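Local coordinates for protein neuroglobin (PDB 4B4Y) that carries a heme group with which, as a globin of the neuroglobin type, it probably binds oxygen in a marine acoel worm, at residues A[28-33]-A[72-76]; A[37-41]-A[58-62]. One frame throughout, in Å; residues are numbered along the deposited sequence.

Contact 1 of 2, residues A[28-33]-A[72-76]; sequences YDDFVE and AKSIG. With HEM (protoporphyrin IX containing Fe), chain B.
Y28 and V32 meet G76 where segments 28-33 and 72-76, of two helices of the globin fold, cross at 103°, the pairing of the B helix with the distal E helix. Y28 sets out with CB along the flank of its helix, and CG stands opposite the backbone N (chi1 -169°), which sends the ring across to the partner helix. V32 CG2 sits over one face of the Y28 ring, 3.6 Å from its plane and nearer the ring's margin than its centre. Y28 CE2 lies 3.4 Å from G76 O, CZ of the same ring is just as near, and Y28 OH donates a 2.6 Å hydrogen bond to that oxygen. Tyrosine suits the place because its flat ring packs against the valine while its hydroxyl grips a main-chain carbonyl.

G76, with no side chain, lets both methyls of V32 come close to its backbone. V32 CG1 also rests on A72 O at 3.3 Å, and A72 is small enough to let the helices come near, its CB 3.7 Å from E33 CG. At the exposed side K73, its chain bent, reaches D29 in a salt bridge whose hydrogen bond is weak. I75 divides its branches: CG1 faces V32 CG1, while I75 CG2 stands 3.3 Å from HEM CHB.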
ATOM      1  N   TYR A  28     -23.653   2.722   0.724  1.00 32.56           N
ATOM      2  CA  TYR A  28     -22.497   2.306   1.567  1.00 32.36           C
ATOM      3  C   TYR A  28     -21.110   2.807   1.073  1.00 32.62           C
ATOM      4  O   TYR A  28     -20.297   3.274   1.893  1.00 29.90           O
ATOM      5  CB  TYR A  28     -22.478   0.774   1.866  1.00 32.25           C
ATOM      6  CG  TYR A  28     -21.471   0.395   2.936  1.00 29.50           C
ATOM      7  CD1 TYR A  28     -21.737   0.584   4.303  1.00 22.77           C
ATOM      8  CD2 TYR A  28     -20.282  -0.195   2.588  1.00 28.64           C
ATOM      9  CE1 TYR A  28     -20.816   0.239   5.280  1.00 25.40           C
ATOM     10  CE2 TYR A  28     -19.333  -0.540   3.572  1.00 27.60           C
ATOM     11  CZ  TYR A  28     -19.612  -0.333   4.901  1.00 26.66           C
ATOM     12  OH  TYR A  28     -18.672  -0.716   5.827  1.00 27.40           O
ATOM     13  N   ASP A  29     -20.864   2.775  -0.243  1.00 32.24           N
ATOM     14  CA  ASP A  29     -19.559   3.160  -0.737  1.00 33.27           C
ATOM     15  C   ASP A  29     -19.334   4.667  -0.591  1.00 32.50           C
ATOM     16  O   ASP A  29     -18.189   5.078  -0.330  1.00 31.82           O
ATOM     17  CB  ASP A  29     -19.337   2.782  -2.240  1.00 34.21           C
ATOM     18  CG  ASP A  29     -19.271   1.178  -2.479  1.00 39.50           C
ATOM     19  OD1 ASP A  29     -19.156   0.391  -1.497  1.00 38.39           O
ATOM     20  OD2 ASP A  29     -19.312   0.766  -3.663  1.00 38.96           O
ATOM     21  N   ASP A  30     -20.344   5.465  -0.960  1.00 31.26           N
ATOM     22  CA  ASP A  30     -20.353   6.914  -0.725  1.00 32.31           C
ATOM     23  C   ASP A  30     -20.074   7.234   0.787  1.00 29.44           C
ATOM     24  O   ASP A  30     -19.228   8.087   1.083  1.00 31.80           O
ATOM     25  CB  ASP A  30     -21.697   7.521  -1.159  1.00 33.66           C
ATOM     26  CG  ASP A  30     -21.914   7.472  -2.697  1.00 42.78           C
ATOM     27  OD1 ASP A  30     -20.914   7.343  -3.470  1.00 42.70           O
ATOM     28  OD2 ASP A  30     -23.120   7.529  -3.124  1.00 54.56           O
ATOM     29  N   PHE A  31     -20.702   6.490   1.684  1.00 26.65           N
ATOM     30  CA  PHE A  31     -20.591   6.702   3.126  1.00 26.71           C
ATOM     31  C   PHE A  31     -19.114   6.498   3.550  1.00 26.60           C
ATOM     32  O   PHE A  31     -18.550   7.358   4.251  1.00 26.61           O
ATOM     33  CB  PHE A  31     -21.567   5.806   3.916  1.00 22.88           C
ATOM     34  CG  PHE A  31     -21.106   5.448   5.317  1.00 25.81           C
ATOM     35  CD1 PHE A  31     -21.221   6.351   6.418  1.00 24.10           C
ATOM     36  CD2 PHE A  31     -20.585   4.213   5.566  1.00 22.28           C
ATOM     37  CE1 PHE A  31     -20.779   5.991   7.720  1.00 21.50           C
ATOM     38  CE2 PHE A  31     -20.147   3.868   6.825  1.00 21.41           C
ATOM     39  CZ  PHE A  31     -20.246   4.755   7.901  1.00 26.31           C
ATOM     40  N   VAL A  32     -18.493   5.406   3.121  1.00 25.78           N
ATOM     41  CA  VAL A  32     -17.167   5.114   3.536  1.00 25.12           C
ATOM     42  C   VAL A  32     -16.166   6.162   2.907  1.00 25.77           C
ATOM     43  O   VAL A  32     -15.232   6.521   3.546  1.00 26.71           O
ATOM     44  CB  VAL A  32     -16.726   3.635   3.167  1.00 25.67           C
ATOM     45  CG1 VAL A  32     -15.235   3.331   3.669  1.00 19.47           C
ATOM     46  CG2 VAL A  32     -17.612   2.618   3.837  1.00 24.54           C
ATOM     47  N   GLU A  33     -16.355   6.624   1.675  1.00 26.28           N
ATOM     48  CA  GLU A  33     -15.506   7.636   1.047  1.00 26.63           C
ATOM     49  C   GLU A  33     -15.675   9.038   1.769  1.00 27.96           C
ATOM     50  O   GLU A  33     -14.682   9.733   2.026  1.00 27.42           O
ATOM     51  CB  GLU A  33     -15.882   7.763  -0.436  1.00 28.41           C
ATOM     52  CG  GLU A  33     -15.313   6.559  -1.299  1.00 27.82           C
ATOM     53  CD  GLU A  33     -15.532   6.712  -2.801  1.00 36.58           C
ATOM     54  OE1 GLU A  33     -15.996   7.795  -3.276  1.00 38.85           O
ATOM     55  OE2 GLU A  33     -15.314   5.694  -3.512  1.00 38.36           O
ATOM     56  N   ALA A  72     -10.799   2.924   0.237  1.00 29.30           N
ATOM     57  CA  ALA A  72     -12.085   3.071   0.942  1.00 29.66           C
ATOM     58  C   ALA A  72     -12.890   1.751   0.825  1.00 29.25           C
ATOM     59  O   ALA A  72     -13.479   1.294   1.819  1.00 29.12           O
ATOM     60  CB  ALA A  72     -12.882   4.302   0.328  1.00 27.15           C
ATOM     61  N   LYS A  73     -12.923   1.140  -0.372  1.00 30.51           N
ATOM     62  CA  LYS A  73     -13.664  -0.146  -0.570  1.00 31.47           C
ATOM     63  C   LYS A  73     -13.080  -1.205   0.405  1.00 31.64           C
ATOM     64  O   LYS A  73     -13.874  -1.937   1.030  1.00 30.07           O
ATOM     65  CB  LYS A  73     -13.571  -0.716  -2.009  1.00 33.50           C
ATOM     66  CG  LYS A  73     -14.394  -0.056  -3.131  0.50 36.50           C
ATOM     67  CD  LYS A  73     -15.912  -0.367  -3.087  0.50 42.05           C
ATOM     68  CE  LYS A  73     -16.350  -1.770  -3.681  0.50 43.73           C
ATOM     69  NZ  LYS A  73     -17.592  -2.325  -2.932  0.50 38.10           N
ATOM     70  N   SER A  74     -11.724  -1.245   0.567  1.00 30.25           N
ATOM     71  CA  SER A  74     -11.090  -2.241   1.438  1.00 30.21           C
ATOM     72  C   SER A  74     -11.397  -2.006   2.827  1.00 31.13           C
ATOM     73  O   SER A  74     -11.754  -2.958   3.520  1.00 33.96           O
ATOM     74  CB  SER A  74      -9.530  -2.328   1.287  1.00 30.14           C
ATOM     75  OG  SER A  74      -9.210  -2.555  -0.078  1.00 32.33           O
ATOM     76  N   ILE A  75     -11.238  -0.780   3.356  1.00 31.95           N
ATOM     77  CA  ILE A  75     -11.599  -0.654   4.785  1.00 30.06           C
ATOM     78  C   ILE A  75     -13.107  -0.843   4.980  1.00 29.91           C
ATOM     79  O   ILE A  75     -13.551  -1.351   6.017  1.00 30.36           O
ATOM     80  CB  ILE A  75     -11.146   0.658   5.429  1.00 31.77           C
ATOM     81  CG1 ILE A  75     -11.879   1.846   4.875  1.00 31.48           C
ATOM     82  CG2 ILE A  75      -9.607   0.930   5.226  1.00 32.21           C
ATOM     83  CD1 ILE A  75     -11.176   3.178   5.356  1.00 36.31           C
ATOM     84  N   GLY A  76     -13.885  -0.406   3.991  1.00 29.50           N
ATOM     85  CA  GLY A  76     -15.332  -0.504   4.002  1.00 30.61           C
ATOM     86  C   GLY A  76     -15.815  -1.951   4.200  1.00 31.96           C
ATOM     87  O   GLY A  76     -16.776  -2.204   4.962  1.00 33.16           O
TER
HETATM   88  CHA HEM B1155      -4.301  -0.391   5.540  1.00 25.51           C
HETATM   89  CHB HEM B1155      -8.577  -1.034   7.643  1.00 29.69           C
HETATM   90  CHC HEM B1155      -7.365   2.388  10.927  1.00 28.89           C
HETATM   91  CHD HEM B1155      -3.677   3.713   8.151  1.00 27.79           C
HETATM   92  C1A HEM B1155      -5.553  -0.879   5.827  1.00 29.66           C
HETATM   93  C2A HEM B1155      -6.177  -2.015   5.233  1.00 32.45           C
HETATM   94  C3A HEM B1155      -7.347  -2.186   5.797  1.00 29.74           C
HETATM   95  C4A HEM B1155      -7.482  -1.212   6.811  1.00 28.57           C
HETATM   96  CMA HEM B1155      -8.412  -3.301   5.511  1.00 26.43           C
HETATM   97  CAA HEM B1155      -5.520  -2.871   4.097  1.00 33.92           C
HETATM   98  CBA HEM B1155      -6.062  -2.379   2.774  1.00 38.06           C
HETATM   99  CGA HEM B1155      -5.297  -2.944   1.596  1.00 48.41           C
HETATM  100  O1A HEM B1155      -4.955  -4.119   1.527  1.00 45.29           O
HETATM  101  O2A HEM B1155      -4.994  -2.171   0.663  1.00 60.68           O
HETATM  102  C1B HEM B1155      -8.631  -0.185   8.770  1.00 30.11           C
HETATM  103  C2B HEM B1155      -9.661  -0.162   9.797  1.00 31.18           C
HETATM  104  C3B HEM B1155      -9.324   0.737  10.707  1.00 32.13           C
HETATM  105  C4B HEM B1155      -8.090   1.365  10.269  1.00 31.97           C
HETATM  106  CMB HEM B1155     -10.890  -1.111   9.778  1.00 26.60           C
HETATM  107  CAB HEM B1155     -10.131   1.146  11.956  1.00 31.51           C
HETATM  108  CBB HEM B1155     -10.239   0.297  12.983  1.00 30.77           C
HETATM  109  C1C HEM B1155      -6.308   3.101  10.402  1.00 29.04           C
HETATM  110  C2C HEM B1155      -5.827   4.427  10.836  1.00 30.54           C
HETATM  111  C3C HEM B1155      -4.875   4.821  10.014  1.00 27.95           C
HETATM  112  C4C HEM B1155      -4.687   3.754   9.075  1.00 30.45           C
HETATM  113  CMC HEM B1155      -6.410   5.267  12.002  1.00 22.81           C
HETATM  114  CAC HEM B1155      -4.046   6.160  10.107  1.00 27.14           C
HETATM  115  CBC HEM B1155      -3.640   6.717   8.961  1.00 26.31           C
HETATM  116  C1D HEM B1155      -3.359   2.652   7.324  1.00 35.05           C
HETATM  117  C2D HEM B1155      -2.113   2.455   6.565  1.00 35.75           C
HETATM  118  C3D HEM B1155      -2.387   1.211   5.816  1.00 38.03           C
HETATM  119  C4D HEM B1155      -3.730   0.755   6.093  1.00 30.58           C
HETATM  120  CMD HEM B1155      -0.854   3.320   6.448  1.00 37.38           C
HETATM  121  CAD HEM B1155      -1.516   0.557   4.745  1.00 32.85           C
HETATM  122  CBD HEM B1155      -2.595   1.598   4.272  1.00 40.55           C
HETATM  123  CGD HEM B1155      -2.388   1.582   2.878  1.00 48.07           C
HETATM  124  O1D HEM B1155      -2.942   2.516   2.264  1.00 44.85           O
HETATM  125  O2D HEM B1155      -1.609   0.623   2.549  1.00 52.62           O
HETATM  126  NA  HEM B1155      -6.371  -0.433   6.788  1.00 29.35           N
HETATM  127  NB  HEM B1155      -7.716   0.735   9.110  1.00 31.22           N
HETATM  128  NC  HEM B1155      -5.603   2.743   9.321  1.00 28.10           N
HETATM  129  ND  HEM B1155      -4.208   1.582   7.058  1.00 32.39           N
HETATM  130 FE   HEM B1155      -5.926   1.124   8.049  1.00 25.56          FE

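Contact 2 of 2, residues A[37-41]-A[58-62]; sequences QQFME and TAKEM. With HEM (protoporphyrin IX containing Fe), chain B.
A59 pushes its methyl against Q37, M40 and E41, joining the B helix of the globin fold (28-42) to the short helix 59-62, which occupies the place of helix D. Q37 lies one helical turn before the neighbours M40 and E41, and together they make a shallow seat: A59 CB is 3.6 Å from E41 CG and equally near Q37 O, with M40 CB slightly farther off. Alanine fits because a single methyl lets the backbones approach to 5.4 Å between the CA atoms of Q37 and A59. Buried M40 turns its bent tail inward to F47, W52 and F68, so the packing under A59 runs on into the core.

Toward solvent, the chains of Q37 and K60 run alongside each other in one direction, aliphatic K60 CB against the amide of Q37. That amide is held at both ends. Q37 NE2 donates to E41 OE2 almost straight (169°), the acceptor lying near the amide plane but the N-H coming from above the carboxylate plane, and Q37 OE1 accepts from R63. The extended chain of Q37, with CG opposite the backbone N (chi1 -180°), carries the amide out to this position.

Helix 59-62 opens with a capping box: T58 OG1 accepts from E61 N, and E61 OE1 accepts from T58 N. K60 N, in the first turn, has no helical carbonyl before it to bond. A water serves instead, accepting from K60 N at 3.0 Å and donating to E41 OE2 at 2.5 Å.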
ATOM      1  N   GLN A  37     -12.475  10.872   3.413  1.00 24.51           N
ATOM      2  CA  GLN A  37     -12.236  12.222   2.978  1.00 27.16           C
ATOM      3  C   GLN A  37     -12.218  13.191   4.212  1.00 27.88           C
ATOM      4  O   GLN A  37     -11.301  14.019   4.358  1.00 28.20           O
ATOM      5  CB  GLN A  37     -13.331  12.683   1.994  1.00 26.86           C
ATOM      6  CG  GLN A  37     -13.036  14.128   1.550  1.00 29.65           C
ATOM      7  CD  GLN A  37     -14.184  14.759   0.724  1.00 33.03           C
ATOM      8  OE1 GLN A  37     -14.881  14.057  -0.065  1.00 32.02           O
ATOM      9  NE2 GLN A  37     -14.371  16.110   0.884  1.00 29.46           N
ATOM     10  N   GLN A  38     -13.166  13.039   5.126  1.00 27.19           N
ATOM     11  CA  GLN A  38     -13.186  13.936   6.301  1.00 27.45           C
ATOM     12  C   GLN A  38     -11.944  13.607   7.136  1.00 27.65           C
ATOM     13  O   GLN A  38     -11.314  14.520   7.698  1.00 26.17           O
ATOM     14  CB  GLN A  38     -14.438  13.659   7.136  1.00 26.75           C
ATOM     15  CG  GLN A  38     -14.603  14.652   8.370  1.00 32.60           C
ATOM     16  CD  GLN A  38     -15.645  14.154   9.433  1.00 38.17           C
ATOM     17  OE1 GLN A  38     -16.350  13.121   9.214  1.00 36.78           O
ATOM     18  NE2 GLN A  38     -15.729  14.878  10.596  1.00 31.63           N
ATOM     19  N   PHE A  39     -11.629  12.302   7.296  1.00 25.59           N
ATOM     20  CA  PHE A  39     -10.460  11.896   8.110  1.00 25.44           C
ATOM     21  C   PHE A  39      -9.167  12.576   7.590  1.00 26.68           C
ATOM     22  O   PHE A  39      -8.336  13.057   8.389  1.00 26.60           O
ATOM     23  CB  PHE A  39     -10.287  10.397   8.015  1.00 25.05           C
ATOM     24  CG  PHE A  39      -9.146   9.823   8.826  1.00 23.41           C
ATOM     25  CD1 PHE A  39      -9.008  10.077  10.150  1.00 25.02           C
ATOM     26  CD2 PHE A  39      -8.235   8.960   8.223  1.00 23.60           C
ATOM     27  CE1 PHE A  39      -7.941   9.486  10.905  1.00 21.96           C
ATOM     28  CE2 PHE A  39      -7.219   8.355   8.932  1.00 25.42           C
ATOM     29  CZ  PHE A  39      -7.039   8.610  10.253  1.00 23.28           C
ATOM     30  N   MET A  40      -9.008  12.592   6.270  1.00 25.29           N
ATOM     31  CA  MET A  40      -7.836  13.180   5.635  1.00 26.19           C
ATOM     32  C   MET A  40      -7.864  14.740   5.701  1.00 26.16           C
ATOM     33  O   MET A  40      -6.827  15.326   5.835  1.00 23.88           O
ATOM     34  CB  MET A  40      -7.703  12.671   4.161  1.00 24.48           C
ATOM     35  CG  MET A  40      -7.398  11.102   4.100  1.00 23.98           C
ATOM     36  SD  MET A  40      -7.271  10.579   2.348  1.00 27.16           S
ATOM     37  CE  MET A  40      -5.568  11.194   1.969  1.00 29.45           C
ATOM     38  N   GLU A  41      -9.042  15.365   5.611  1.00 25.09           N
ATOM     39  CA  GLU A  41      -9.172  16.812   5.848  1.00 26.06           C
ATOM     40  C   GLU A  41      -8.764  17.250   7.230  1.00 25.24           C
ATOM     41  O   GLU A  41      -8.008  18.261   7.407  1.00 27.01           O
ATOM     42  CB  GLU A  41     -10.597  17.276   5.518  1.00 27.21           C
ATOM     43  CG  GLU A  41     -10.863  17.165   4.023  1.00 28.05           C
ATOM     44  CD  GLU A  41     -12.272  17.473   3.662  1.00 30.01           C
ATOM     45  OE1 GLU A  41     -13.125  17.339   4.585  1.00 31.93           O
ATOM     46  OE2 GLU A  41     -12.532  17.779   2.441  1.00 31.69           O
ATOM     47  N   THR A  58      -5.858  18.213  -2.510  1.00 36.26           N
ATOM     48  CA  THR A  58      -6.775  18.153  -1.373  1.00 35.76           C
ATOM     49  C   THR A  58      -7.435  16.764  -1.262  1.00 34.92           C
ATOM     50  O   THR A  58      -7.548  16.060  -2.247  1.00 34.24           O
ATOM     51  CB  THR A  58      -7.913  19.164  -1.562  1.00 36.20           C
ATOM     52  OG1 THR A  58      -8.660  18.739  -2.686  1.00 32.84           O
ATOM     53  CG2 THR A  58      -7.365  20.631  -1.808  1.00 36.52           C
ATOM     54  N   ALA A  59      -7.954  16.426  -0.073  1.00 34.13           N
ATOM     55  CA  ALA A  59      -8.665  15.154   0.163  1.00 33.36           C
ATOM     56  C   ALA A  59      -9.761  15.003  -0.858  1.00 33.25           C
ATOM     57  O   ALA A  59      -9.935  13.959  -1.447  1.00 32.82           O
ATOM     58  CB  ALA A  59      -9.250  15.114   1.587  1.00 31.91           C
ATOM     59  N   LYS A  60     -10.488  16.081  -1.109  1.00 34.50           N
ATOM     60  CA  LYS A  60     -11.561  16.025  -2.081  1.00 34.73           C
ATOM     61  C   LYS A  60     -11.030  15.793  -3.503  1.00 35.53           C
ATOM     62  O   LYS A  60     -11.677  15.121  -4.313  1.00 35.36           O
ATOM     63  CB  LYS A  60     -12.374  17.331  -2.058  1.00 35.62           C
ATOM     64  CG  LYS A  60     -13.588  17.259  -3.080  1.00 41.15           C
ATOM     65  CD  LYS A  60     -14.321  18.618  -3.208  1.00 51.79           C
ATOM     66  CE  LYS A  60     -15.698  18.478  -3.936  1.00 55.97           C
ATOM     67  NZ  LYS A  60     -16.421  19.815  -3.977  1.00 58.91           N
ATOM     68  N   GLU A  61      -9.898  16.397  -3.862  1.00 35.50           N
ATOM     69  CA  GLU A  61      -9.330  16.025  -5.147  1.00 37.01           C
ATOM     70  C   GLU A  61      -8.909  14.534  -5.146  1.00 37.00           C
ATOM     71  O   GLU A  61      -9.086  13.892  -6.161  1.00 36.08           O
ATOM     72  CB  GLU A  61      -8.156  16.930  -5.542  1.00 37.18           C
ATOM     73  CG  GLU A  61      -8.645  18.293  -6.010  1.00 41.89           C
ATOM     74  CD  GLU A  61      -7.539  19.344  -6.002  1.00 45.53           C
ATOM     75  OE1 GLU A  61      -6.446  19.133  -5.397  1.00 43.32           O
ATOM     76  OE2 GLU A  61      -7.789  20.382  -6.620  1.00 50.27           O
ATOM     77  N   MET A  62      -8.412  14.010  -4.007  1.00 35.80           N
ATOM     78  CA  MET A  62      -7.979  12.612  -3.924  1.00 36.99           C
ATOM     79  C   MET A  62      -9.151  11.686  -4.112  1.00 36.46           C
ATOM     80  O   MET A  62      -9.027  10.598  -4.689  1.00 37.63           O
ATOM     81  CB  MET A  62      -7.305  12.271  -2.559  1.00 35.78           C
ATOM     82  CG  MET A  62      -5.940  12.720  -2.394  1.00 37.21           C
ATOM     83  SD  MET A  62      -4.778  12.137  -3.663  1.00 40.23           S
ATOM     84  CE  MET A  62      -5.028  10.392  -3.783  1.00 35.64           C
TER
HETATM   85  CHA HEM B1155      -4.301  -0.391   5.540  1.00 25.51           C
HETATM   86  CHB HEM B1155      -8.577  -1.034   7.643  1.00 29.69           C
HETATM   87  CHC HEM B1155      -7.365   2.388  10.927  1.00 28.89           C
HETATM   88  CHD HEM B1155      -3.677   3.713   8.151  1.00 27.79           C
HETATM   89  C1A HEM B1155      -5.553  -0.879   5.827  1.00 29.66           C
HETATM   90  C2A HEM B1155      -6.177  -2.015   5.233  1.00 32.45           C
HETATM   91  C3A HEM B1155      -7.347  -2.186   5.797  1.00 29.74           C
HETATM   92  C4A HEM B1155      -7.482  -1.212   6.811  1.00 28.57           C
HETATM   93  CMA HEM B1155      -8.412  -3.301   5.511  1.00 26.43           C
HETATM   94  CAA HEM B1155      -5.520  -2.871   4.097  1.00 33.92           C
HETATM   95  CBA HEM B1155      -6.062  -2.379   2.774  1.00 38.06           C
HETATM   96  CGA HEM B1155      -5.297  -2.944   1.596  1.00 48.41           C
HETATM   97  O1A HEM B1155      -4.955  -4.119   1.527  1.00 45.29           O
HETATM   98  O2A HEM B1155      -4.994  -2.171   0.663  1.00 60.68           O
HETATM   99  C1B HEM B1155      -8.631  -0.185   8.770  1.00 30.11           C
HETATM  100  C2B HEM B1155      -9.661  -0.162   9.797  1.00 31.18           C
HETATM  101  C3B HEM B1155      -9.324   0.737  10.707  1.00 32.13           C
HETATM  102  C4B HEM B1155      -8.090   1.365  10.269  1.00 31.97           C
HETATM  103  CMB HEM B1155     -10.890  -1.111   9.778  1.00 26.60           C
HETATM  104  CAB HEM B1155     -10.131   1.146  11.956  1.00 31.51           C
HETATM  105  CBB HEM B1155     -10.239   0.297  12.983  1.00 30.77           C
HETATM  106  C1C HEM B1155      -6.308   3.101  10.402  1.00 29.04           C
HETATM  107  C2C HEM B1155      -5.827   4.427  10.836  1.00 30.54           C
HETATM  108  C3C HEM B1155      -4.875   4.821  10.014  1.00 27.95           C
HETATM  109  C4C HEM B1155      -4.687   3.754   9.075  1.00 30.45           C
HETATM  110  CMC HEM B1155      -6.410   5.267  12.002  1.00 22.81           C
HETATM  111  CAC HEM B1155      -4.046   6.160  10.107  1.00 27.14           C
HETATM  112  CBC HEM B1155      -3.640   6.717   8.961  1.00 26.31           C
HETATM  113  C1D HEM B1155      -3.359   2.652   7.324  1.00 35.05           C
HETATM  114  C2D HEM B1155      -2.113   2.455   6.565  1.00 35.75           C
HETATM  115  C3D HEM B1155      -2.387   1.211   5.816  1.00 38.03           C
HETATM  116  C4D HEM B1155      -3.730   0.755   6.093  1.00 30.58           C
HETATM  117  CMD HEM B1155      -0.854   3.320   6.448  1.00 37.38           C
HETATM  118  CAD HEM B1155      -1.516   0.557   4.745  1.00 32.85           C
HETATM  119  CBD HEM B1155      -2.595   1.598   4.272  1.00 40.55           C
HETATM  120  CGD HEM B1155      -2.388   1.582   2.878  1.00 48.07           C
HETATM  121  O1D HEM B1155      -2.942   2.516   2.264  1.00 44.85           O
HETATM  122  O2D HEM B1155      -1.609   0.623   2.549  1.00 52.62           O
HETATM  123  NA  HEM B1155      -6.371  -0.433   6.788  1.00 29.35           N
HETATM  124  NB  HEM B1155      -7.716   0.735   9.110  1.00 31.22           N
HETATM  125  NC  HEM B1155      -5.603   2.743   9.321  1.00 28.10           N
HETATM  126  ND  HEM B1155      -4.208   1.582   7.058  1.00 32.39           N
HETATM  127 FE   HEM B1155      -5.926   1.124   8.049  1.00 25.56          FE
HETATM  128  O   HOH W   1     -10.896  18.472   0.652  1.00 32.45           O

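Both contacts draw on helix 28-42, contact 1 at its start and contact 2 toward its end, with centres about 13 Å apart. Along the chain the order is 28-33, 37-41, 58-62, 72-76, so contact 1 brackets contact 2, and helix 66-83 comes next after helix 59-62. One helix thus packs against two successive pieces of chain, the short helix farther from the centre of the molecule and the long distal helix nearer to it. A segment of each contact also touches the heme: I75 and S74 from 72-76, and F39 from 37-41. Because V32 packs on I75, which also lines the pocket of the bound oxygen molecule, helix 28-42 backs the distal wall of the heme site.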